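Local atomic coordinates of uncharacterized protein (Methanocella paludicola, PDB entry 5DMP), a protein that probably trims 3'-phosphates and 3'-ribonucleotides from DNA ends during archaeal non-homologous end joining. Residues 116-121 with 134-139; 84-89 with 105-110. All blocks are in the same frame, centred on the assembly; numbering follows the deposited sequence.

Overall arrangement
Both contacts belong to the same antiparallel sheet and lie one strand apart on it: strand 105-111, which carries interaction 2, pairs with strand 118-123 of interaction 1, through bonds such as Tyr119 N to Val108 O. Their centres are about 10 Å apart. Both are partly buried, interaction 1 the more so, with five of its nine touching residues buried against two of eight. Interaction 1 closes a beta hairpin; its Tyr119, Leu121 and Phe134 are buried, while Ser118 and Glu139 lie at a more open end where Lys136 gathers oxygens. Interaction 2 is more polar. There the pairing ends with Asn84 and Val108, and a short 3-10 turn meets the strand through one arginine, one leucine and bridging water.

Interaction 1: 116-121 with 134-139; sequences KGSYAL and FFKMKE. With EDO (1,2-ethanediol), chain E.
The beta hairpin of strands 118-123 and 132-136 is held here by an antiparallel ladder that ends where Lys136 NZ gathers a cluster of oxygens. Ala120 and Phe135 form the hydrogen-bonded pair; Ala120 N gives a nearly straight bond to Phe135 O (2.8 Å), and Phe135 N returns one to Ala120 O. On their face of the sheet, the Ala120 methyl lies over the Phe135 ring, its CB 4.0 Å from the ring centroid. Tyr119, Leu121, Phe134 and Lys136 share the other face, where Leu121 CD2 touches Phe134 CB and the Tyr119 and Phe134 rings meet obliquely, their planes 32° apart. Lys136 starts out with CG opposite its backbone N (chi1 174°), then bends at chi2 and chi4. Its CD passes over the Tyr119 ring, 4.0 Å from the centroid, and its NZ curls back to Ser118 O (2.8 Å), which it meets on a lone pair. That carbonyl also accepts Met137 N, from above its plane. Lys136 NZ further binds Met137 O and forms a salt bridge with Glu139. Replacing this lysine with a methionine would probably leave the Glu139 carboxylate without its cationic mate and Ser118 O with one donor fewer. Beside this cluster, a water accepts from Ser118 N and donates to Glu139 OE2, the same oxygen that lies 2.8 Å from Lys136 NZ.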
ATOM      1  N   LYS A 116      -9.616  -5.024  -2.181  1.00 28.72           N
ATOM      2  CA  LYS A 116     -10.862  -4.271  -2.365  1.00 31.49           C
ATOM      3  C   LYS A 116     -11.564  -4.310  -1.091  1.00 36.69           C
ATOM      4  O   LYS A 116     -12.271  -5.285  -0.801  1.00 40.61           O
ATOM      5  CB  LYS A 116     -11.880  -4.926  -3.331  1.00 39.84           C
ATOM      6  CG  LYS A 116     -11.425  -5.525  -4.623  1.00 50.92           C
ATOM      7  CD  LYS A 116     -12.686  -5.765  -5.486  1.00 58.40           C
ATOM      8  CE  LYS A 116     -12.367  -6.604  -6.726  1.00 64.92           C
ATOM      9  NZ  LYS A 116     -11.723  -5.787  -7.799  1.00 59.39           N
ATOM     10  N   GLY A 117     -11.456  -3.262  -0.326  1.00 27.27           N
ATOM     11  CA  GLY A 117     -12.195  -3.254   0.950  1.00 26.51           C
ATOM     12  C   GLY A 117     -11.508  -2.336   1.935  1.00 27.03           C
ATOM     13  O   GLY A 117     -10.591  -1.580   1.553  1.00 26.11           O
ATOM     14  N   SER A 118     -12.001  -2.340   3.170  1.00 24.27           N
ATOM     15  CA  SER A 118     -11.559  -1.378   4.170  1.00 25.39           C
ATOM     16  C   SER A 118     -10.243  -1.768   4.836  1.00 29.54           C
ATOM     17  O   SER A 118     -10.093  -2.916   5.276  1.00 27.31           O
ATOM     18  CB  SER A 118     -12.700  -1.180   5.181  1.00 28.86           C
ATOM     19  OG  SER A 118     -13.002  -2.449   5.731  1.00 27.52           O
ATOM     20  N   TYR A 119      -9.279  -0.815   4.884  1.00 25.42           N
ATOM     21  CA  TYR A 119      -7.960  -1.005   5.468  1.00 24.92           C
ATOM     22  C   TYR A 119      -7.617   0.224   6.321  1.00 23.22           C
ATOM     23  O   TYR A 119      -8.099   1.340   6.053  1.00 25.72           O
ATOM     24  CB  TYR A 119      -6.814  -1.183   4.412  1.00 27.13           C
ATOM     25  CG  TYR A 119      -6.846  -2.561   3.791  1.00 25.48           C
ATOM     26  CD1 TYR A 119      -7.748  -2.858   2.778  1.00 24.43           C
ATOM     27  CD2 TYR A 119      -5.953  -3.545   4.257  1.00 29.39           C
ATOM     28  CE1 TYR A 119      -7.802  -4.141   2.223  1.00 28.88           C
ATOM     29  CE2 TYR A 119      -5.981  -4.828   3.715  1.00 30.98           C
ATOM     30  CZ  TYR A 119      -6.905  -5.095   2.729  1.00 30.35           C
ATOM     31  OH  TYR A 119      -6.946  -6.363   2.174  1.00 33.85           O
ATOM     32  N   ALA A 120      -6.878  -0.063   7.394  1.00 23.94           N
ATOM     33  CA  ALA A 120      -6.412   1.008   8.338  1.00 27.42           C
ATOM     34  C   ALA A 120      -4.877   1.109   8.309  1.00 25.02           C
ATOM     35  O   ALA A 120      -4.130   0.095   8.229  1.00 29.01           O
ATOM     36  CB  ALA A 120      -6.878   0.730   9.757  1.00 27.74           C
ATOM     37  N   LEU A 121      -4.405   2.342   8.504  1.00 26.50           N
ATOM     38  CA  LEU A 121      -2.970   2.638   8.681  1.00 26.50           C
ATOM     39  C   LEU A 121      -2.898   3.469   9.982  1.00 26.74           C
ATOM     40  O   LEU A 121      -3.503   4.527  10.023  1.00 29.95           O
ATOM     41  CB  LEU A 121      -2.453   3.542   7.538  1.00 28.86           C
ATOM     42  CG  LEU A 121      -1.917   2.765   6.358  1.00 33.34           C
ATOM     43  CD1 LEU A 121      -1.815   3.792   5.201  1.00 33.64           C
ATOM     44  CD2 LEU A 121      -0.553   2.133   6.671  1.00 28.14           C
ATOM     45  N   PHE A 134      -0.470  -1.577   9.539  1.00 24.82           N
ATOM     46  CA  PHE A 134      -1.310  -1.580   8.360  1.00 23.79           C
ATOM     47  C   PHE A 134      -2.161  -2.866   8.466  1.00 25.90           C
ATOM     48  O   PHE A 134      -1.602  -3.966   8.550  1.00 27.87           O
ATOM     49  CB  PHE A 134      -0.400  -1.672   7.116  1.00 25.11           C
ATOM     50  CG  PHE A 134      -1.118  -1.902   5.796  1.00 28.78           C
ATOM     51  CD1 PHE A 134      -2.244  -1.161   5.429  1.00 29.17           C
ATOM     52  CD2 PHE A 134      -0.573  -2.795   4.871  1.00 31.81           C
ATOM     53  CE1 PHE A 134      -2.858  -1.342   4.183  1.00 27.42           C
ATOM     54  CE2 PHE A 134      -1.157  -2.985   3.624  1.00 33.88           C
ATOM     55  CZ  PHE A 134      -2.322  -2.259   3.269  1.00 31.72           C
ATOM     56  N   PHE A 135      -3.468  -2.727   8.477  1.00 25.66           N
ATOM     57  CA  PHE A 135      -4.270  -3.977   8.575  1.00 26.31           C
ATOM     58  C   PHE A 135      -5.622  -3.845   7.878  1.00 26.08           C
ATOM     59  O   PHE A 135      -6.223  -2.771   7.784  1.00 24.77           O
ATOM     60  CB  PHE A 135      -4.406  -4.446  10.090  1.00 26.90           C
ATOM     61  CG  PHE A 135      -4.944  -3.407  10.971  1.00 27.27           C
ATOM     62  CD1 PHE A 135      -6.342  -3.290  11.175  1.00 29.27           C
ATOM     63  CD2 PHE A 135      -4.074  -2.494  11.635  1.00 30.42           C
ATOM     64  CE1 PHE A 135      -6.866  -2.305  12.022  1.00 33.13           C
ATOM     65  CE2 PHE A 135      -4.608  -1.512  12.474  1.00 31.53           C
ATOM     66  CZ  PHE A 135      -5.985  -1.401  12.674  1.00 34.28           C
ATOM     67  N   LYS A 136      -6.103  -5.011   7.444  1.00 26.93           N
ATOM     68  CA  LYS A 136      -7.504  -5.115   7.000  1.00 27.23           C
ATOM     69  C   LYS A 136      -8.419  -4.779   8.161  1.00 29.21           C
ATOM     70  O   LYS A 136      -8.221  -5.242   9.301  1.00 29.50           O
ATOM     71  CB  LYS A 136      -7.747  -6.551   6.513  1.00 25.03           C
ATOM     72  CG  LYS A 136      -9.249  -6.870   6.138  1.00 22.55           C
ATOM     73  CD  LYS A 136      -9.646  -6.219   4.773  1.00 23.79           C
ATOM     74  CE  LYS A 136     -11.204  -6.137   4.674  1.00 28.08           C
ATOM     75  NZ  LYS A 136     -11.845  -5.089   5.555  1.00 27.15           N
ATOM     76  N   MET A 137      -9.437  -3.965   7.907  1.00 24.21           N
ATOM     77  CA  MET A 137     -10.369  -3.613   8.978  1.00 26.53           C
ATOM     78  C   MET A 137     -11.375  -4.786   9.189  1.00 27.33           C
ATOM     79  O   MET A 137     -11.691  -5.543   8.283  1.00 28.53           O
ATOM     80  CB  MET A 137     -11.091  -2.304   8.740  1.00 26.13           C
ATOM     81  CG  MET A 137     -10.109  -1.112   8.910  1.00 27.07           C
ATOM     82  SD  MET A 137     -10.829   0.434   8.338  1.00 33.63           S
ATOM     83  CE  MET A 137     -11.975   0.748   9.715  1.00 31.90           C
ATOM     84  N   LYS A 138     -11.806  -4.930  10.434  1.00 30.31           N
ATOM     85  CA  LYS A 138     -12.619  -6.071  10.806  1.00 31.03           C
ATOM     86  C   LYS A 138     -14.012  -5.948  10.137  1.00 32.63           C
ATOM     87  O   LYS A 138     -14.633  -4.887  10.115  1.00 34.11           O
ATOM     88  CB  LYS A 138     -12.767  -6.075  12.330  1.00 37.29           C
ATOM     89  CG  LYS A 138     -13.780  -7.110  12.849  1.00 42.58           C
ATOM     90  CD  LYS A 138     -13.697  -7.202  14.370  1.00 53.47           C
ATOM     91  CE  LYS A 138     -14.482  -8.413  14.897  1.00 62.15           C
ATOM     92  NZ  LYS A 138     -14.092  -8.685  16.311  1.00 66.89           N
ATOM     93  N   GLU A 139     -14.469  -7.043   9.575  1.00 34.60           N
ATOM     94  CA  GLU A 139     -15.854  -7.105   9.035  1.00 32.17           C
ATOM     95  C   GLU A 139     -16.197  -8.583   9.067  1.00 36.11           C
ATOM     96  O   GLU A 139     -15.272  -9.433   9.197  1.00 37.27           O
ATOM     97  CB  GLU A 139     -15.878  -6.597   7.602  1.00 30.42           C
ATOM     98  CG  GLU A 139     -14.927  -7.329   6.699  1.00 34.60           C
ATOM     99  CD  GLU A 139     -15.014  -6.834   5.239  1.00 41.74           C
ATOM    100  OE1 GLU A 139     -15.728  -7.432   4.409  1.00 48.48           O
ATOM    101  OE2 GLU A 139     -14.453  -5.781   4.904  1.00 43.54           O
TER
HETATM  102  C1  EDO E 204     -13.388  -8.336   1.219  1.00 67.28           C
HETATM  103  O1  EDO E 204     -14.652  -7.923   1.715  1.00 80.12           O
HETATM  104  C2  EDO E 204     -12.448  -7.256   1.696  1.00 63.65           C
HETATM  105  O2  EDO E 204     -11.135  -7.822   1.723  1.00 45.02           O
HETATM  106  O   HOH W   1     -14.435  -3.970   3.090  1.00 28.38           O

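Interaction 2: 84-89 with 105-110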
ATOM      1  N   ASN A  84     -11.928   7.825   1.317  1.00 28.31           N
ATOM      2  CA  ASN A  84     -11.549   8.083   2.700  1.00 30.29           C
ATOM      3  C   ASN A  84     -12.789   7.796   3.587  1.00 31.83           C
ATOM      4  O   ASN A  84     -13.758   8.568   3.545  1.00 32.98           O
ATOM      5  CB  ASN A  84     -11.195   9.564   2.820  1.00 31.16           C
ATOM      6  CG  ASN A  84     -10.973   9.975   4.269  1.00 34.97           C
ATOM      7  OD1 ASN A  84     -10.891   9.128   5.180  1.00 31.32           O
ATOM      8  ND2 ASN A  84     -10.832  11.269   4.476  1.00 38.47           N
ATOM      9  N   LEU A  85     -12.750   6.727   4.400  1.00 29.81           N
ATOM     10  CA  LEU A  85     -13.908   6.360   5.224  1.00 27.49           C
ATOM     11  C   LEU A  85     -14.148   7.398   6.330  1.00 31.85           C
ATOM     12  O   LEU A  85     -15.274   7.482   6.860  1.00 34.67           O
ATOM     13  CB  LEU A  85     -13.712   4.962   5.837  1.00 29.08           C
ATOM     14  CG  LEU A  85     -13.776   3.875   4.739  1.00 30.12           C
ATOM     15  CD1 LEU A  85     -13.412   2.536   5.304  1.00 35.04           C
ATOM     16  CD2 LEU A  85     -15.149   3.851   4.101  1.00 32.08           C
ATOM     17  N   ARG A  86     -13.105   8.143   6.698  1.00 32.75           N
ATOM     18  CA  ARG A  86     -13.241   9.114   7.811  1.00 34.73           C
ATOM     19  C   ARG A  86     -14.014  10.385   7.474  1.00 40.33           C
ATOM     20  O   ARG A  86     -14.246  11.206   8.369  1.00 41.60           O
ATOM     21  CB  ARG A  86     -11.894   9.401   8.495  1.00 31.53           C
ATOM     22  CG  ARG A  86     -11.344   8.121   9.139  1.00 35.31           C
ATOM     23  CD  ARG A  86     -10.117   8.345   9.969  1.00 34.20           C
ATOM     24  NE  ARG A  86     -10.534   8.992  11.221  1.00 37.96           N
ATOM     25  CZ  ARG A  86      -9.749   9.708  12.030  1.00 41.20           C
ATOM     26  NH1 ARG A  86      -8.453   9.883  11.777  1.00 33.07           N
ATOM     27  NH2 ARG A  86     -10.289  10.233  13.151  1.00 39.21           N
ATOM     28  N   GLU A  87     -14.403  10.549   6.208  1.00 42.21           N
ATOM     29  CA  GLU A  87     -15.411  11.569   5.777  1.00 47.54           C
ATOM     30  C   GLU A  87     -16.835  11.144   6.001  1.00 54.89           C
ATOM     31  O   GLU A  87     -17.760  11.996   5.990  1.00 43.26           O
ATOM     32  CB  GLU A  87     -15.269  11.913   4.298  1.00 50.32           C
ATOM     33  CG  GLU A  87     -14.041  12.728   3.957  1.00 50.79           C
ATOM     34  CD  GLU A  87     -14.118  14.226   4.361  1.00 59.72           C
ATOM     35  OE1 GLU A  87     -13.270  14.999   3.857  1.00 64.52           O
ATOM     36  OE2 GLU A  87     -14.986  14.659   5.166  1.00 59.05           O
ATOM     37  N   GLU A  88     -17.032   9.845   6.224  1.00 44.17           N
ATOM     38  CA  GLU A  88     -18.391   9.296   6.452  1.00 41.44           C
ATOM     39  C   GLU A  88     -18.847   9.243   7.861  1.00 49.47           C
ATOM     40  O   GLU A  88     -19.210   8.188   8.391  1.00 44.59           O
ATOM     41  CB  GLU A  88     -18.492   7.951   5.791  1.00 44.53           C
ATOM     42  CG  GLU A  88     -18.068   8.062   4.328  1.00 41.82           C
ATOM     43  CD  GLU A  88     -18.566   6.877   3.524  1.00 53.87           C
ATOM     44  OE1 GLU A  88     -19.711   6.399   3.807  1.00 51.97           O
ATOM     45  OE2 GLU A  88     -17.809   6.407   2.644  1.00 51.72           O
ATOM     46  N   LYS A  89     -18.872  10.412   8.499  1.00 43.07           N
ATOM     47  CA  LYS A  89     -19.030  10.448   9.947  1.00 47.41           C
ATOM     48  C   LYS A  89     -19.979  11.576  10.301  1.00 40.12           C
ATOM     49  O   LYS A  89     -20.184  12.464   9.486  1.00 44.61           O
ATOM     50  CB  LYS A  89     -17.670  10.688  10.615  1.00 46.73           C
ATOM     51  CG  LYS A  89     -16.587   9.696  10.221  1.00 47.77           C
ATOM     52  CD  LYS A  89     -16.585   8.505  11.138  1.00 52.22           C
ATOM     53  CE  LYS A  89     -15.564   7.529  10.599  1.00 56.42           C
ATOM     54  NZ  LYS A  89     -15.970   6.132  10.901  1.00 61.76           N
ATOM     55  N   LYS A 105      -4.058   8.293  11.902  1.00 31.42           N
ATOM     56  CA  LYS A 105      -5.139   7.311  11.804  1.00 31.41           C
ATOM     57  C   LYS A 105      -5.857   7.422  10.466  1.00 28.07           C
ATOM     58  O   LYS A 105      -6.688   8.313  10.234  1.00 28.89           O
ATOM     59  CB  LYS A 105      -6.141   7.471  12.987  1.00 31.89           C
ATOM     60  CG  LYS A 105      -7.344   6.524  12.923  1.00 33.10           C
ATOM     61  CD  LYS A 105      -8.123   6.740  14.230  1.00 39.95           C
ATOM     62  CE  LYS A 105      -9.438   6.013  14.237  1.00 45.68           C
ATOM     63  NZ  LYS A 105     -10.065   6.329  15.554  1.00 53.60           N
ATOM     64  N   ILE A 106      -5.520   6.510   9.551  1.00 30.56           N
ATOM     65  CA  ILE A 106      -6.099   6.581   8.222  1.00 28.82           C
ATOM     66  C   ILE A 106      -6.983   5.332   8.066  1.00 27.00           C
ATOM     67  O   ILE A 106      -6.520   4.194   8.340  1.00 27.18           O
ATOM     68  CB  ILE A 106      -4.948   6.516   7.155  1.00 29.53           C
ATOM     69  CG1 ILE A 106      -4.063   7.803   7.207  1.00 30.80           C
ATOM     70  CG2 ILE A 106      -5.505   6.271   5.739  1.00 27.49           C
ATOM     71  CD1 ILE A 106      -2.724   7.669   6.433  1.00 29.39           C
ATOM     72  N   GLU A 107      -8.228   5.556   7.673  1.00 25.98           N
ATOM     73  CA  GLU A 107      -9.156   4.423   7.339  1.00 26.72           C
ATOM     74  C   GLU A 107      -9.715   4.645   5.970  1.00 29.10           C
ATOM     75  O   GLU A 107     -10.408   5.656   5.744  1.00 27.71           O
ATOM     76  CB  GLU A 107     -10.295   4.352   8.378  1.00 29.29           C
ATOM     77  CG  GLU A 107      -9.672   4.157   9.766  1.00 30.28           C
ATOM     78  CD  GLU A 107     -10.660   4.230  10.939  1.00 40.44           C
ATOM     79  OE1 GLU A 107     -11.706   4.906  10.814  1.00 44.78           O
ATOM     80  OE2 GLU A 107     -10.401   3.558  11.980  1.00 38.06           O
ATOM     81  N   VAL A 108      -9.423   3.709   5.035  1.00 26.01           N
ATOM     82  CA  VAL A 108      -9.789   3.925   3.636  1.00 25.84           C
ATOM     83  C   VAL A 108     -10.417   2.647   3.051  1.00 27.46           C
ATOM     84  O   VAL A 108     -10.158   1.504   3.557  1.00 25.97           O
ATOM     85  CB  VAL A 108      -8.526   4.270   2.798  1.00 25.93           C
ATOM     86  CG1 VAL A 108      -8.104   5.748   3.111  1.00 27.67           C
ATOM     87  CG2 VAL A 108      -7.339   3.278   3.008  1.00 25.93           C
ATOM     88  N   PHE A 109     -11.219   2.833   2.016  1.00 24.78           N
ATOM     89  CA  PHE A 109     -11.730   1.710   1.286  1.00 25.76           C
ATOM     90  C   PHE A 109     -10.859   1.625   0.016  1.00 25.28           C
ATOM     91  O   PHE A 109     -10.902   2.544  -0.817  1.00 26.33           O
ATOM     92  CB  PHE A 109     -13.172   1.941   0.880  1.00 26.72           C
ATOM     93  CG  PHE A 109     -13.809   0.675   0.339  1.00 26.79           C
ATOM     94  CD1 PHE A 109     -13.585   0.300  -1.011  1.00 27.38           C
ATOM     95  CD2 PHE A 109     -14.560  -0.177   1.190  1.00 28.34           C
ATOM     96  CE1 PHE A 109     -14.125  -0.900  -1.525  1.00 30.04           C
ATOM     97  CE2 PHE A 109     -15.135  -1.343   0.673  1.00 28.28           C
ATOM     98  CZ  PHE A 109     -14.877  -1.733  -0.656  1.00 29.50           C
ATOM     99  N   LEU A 110     -10.055   0.571  -0.107  1.00 24.80           N
ATOM    100  CA  LEU A 110      -9.162   0.492  -1.274  1.00 25.09           C
ATOM    101  C   LEU A 110      -9.992  -0.132  -2.434  1.00 27.70           C
ATOM    102  O   LEU A 110     -10.674  -1.167  -2.264  1.00 28.60           O
ATOM    103  CB  LEU A 110      -7.987  -0.437  -0.984  1.00 23.53           C
ATOM    104  CG  LEU A 110      -7.063   0.065   0.143  1.00 23.89           C
ATOM    105  CD1 LEU A 110      -5.920  -0.942   0.344  1.00 27.38           C
ATOM    106  CD2 LEU A 110      -6.552   1.515  -0.093  1.00 23.30           C
TER
HETATM  107  O   HOH W   2      -8.647   8.252   6.831  1.00 31.15           O
HETATM  108  O   HOH W   3     -14.220   3.597   9.773  1.00 59.70           O
HETATM  109  O   HOH W   4     -14.288   5.224   9.031  1.00 68.94           O
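Leu85 and Arg86, in the 3-10 turn that follows strand 72-84, reach across to strand 105-111 where the pairing of these two strands runs out. Asn84 and Val108 make a non-hydrogen-bonded antiparallel pair, after which Leu85 N donates to Glu107 O (2.9 Å). Asn84 closes an Asx turn: a chi1 of 172° sets its amide beside its own carbonyl carbon, and OD1 accepts Arg86 N from well above the amide plane. A water donates to the same OD1 and accepts from Glu107 N, bridging the two segments. Leu85 lays its CB against Glu107 O, while CD2 approaches Phe109 CB. Leu85 CD1 rests on the backbone of Val108, 3.7 Å from Val108 C.

The Arg86 chain runs past Glu107, with CG 3.6 Å from Glu107 OE1, and bends at chi3 (74°), which carries the guanidinium to the Lys105 carbonyl. Arg86 NH1 donates to Lys105 O (2.8 Å), slightly tilted from both planes, and also to Gln103. Lys105 stretches its aliphatic chain across the guanidinium at about a right angle, CD lying 3.9 Å above the centre of that plane. Glu107 OE1 lies well out of the guanidinium plane; no N-H points at it, and any attraction is probably one of charge alone. A water, modelled at two positions too close to be filled together, probably links this oxygen to Lys89 NZ.

Around this contact, helix 97-103 packs on Arg86 through Ser100 and on Val108 through Ile97, and strand 118-123 flanks strand 105-111, with Ser118 touching Leu85.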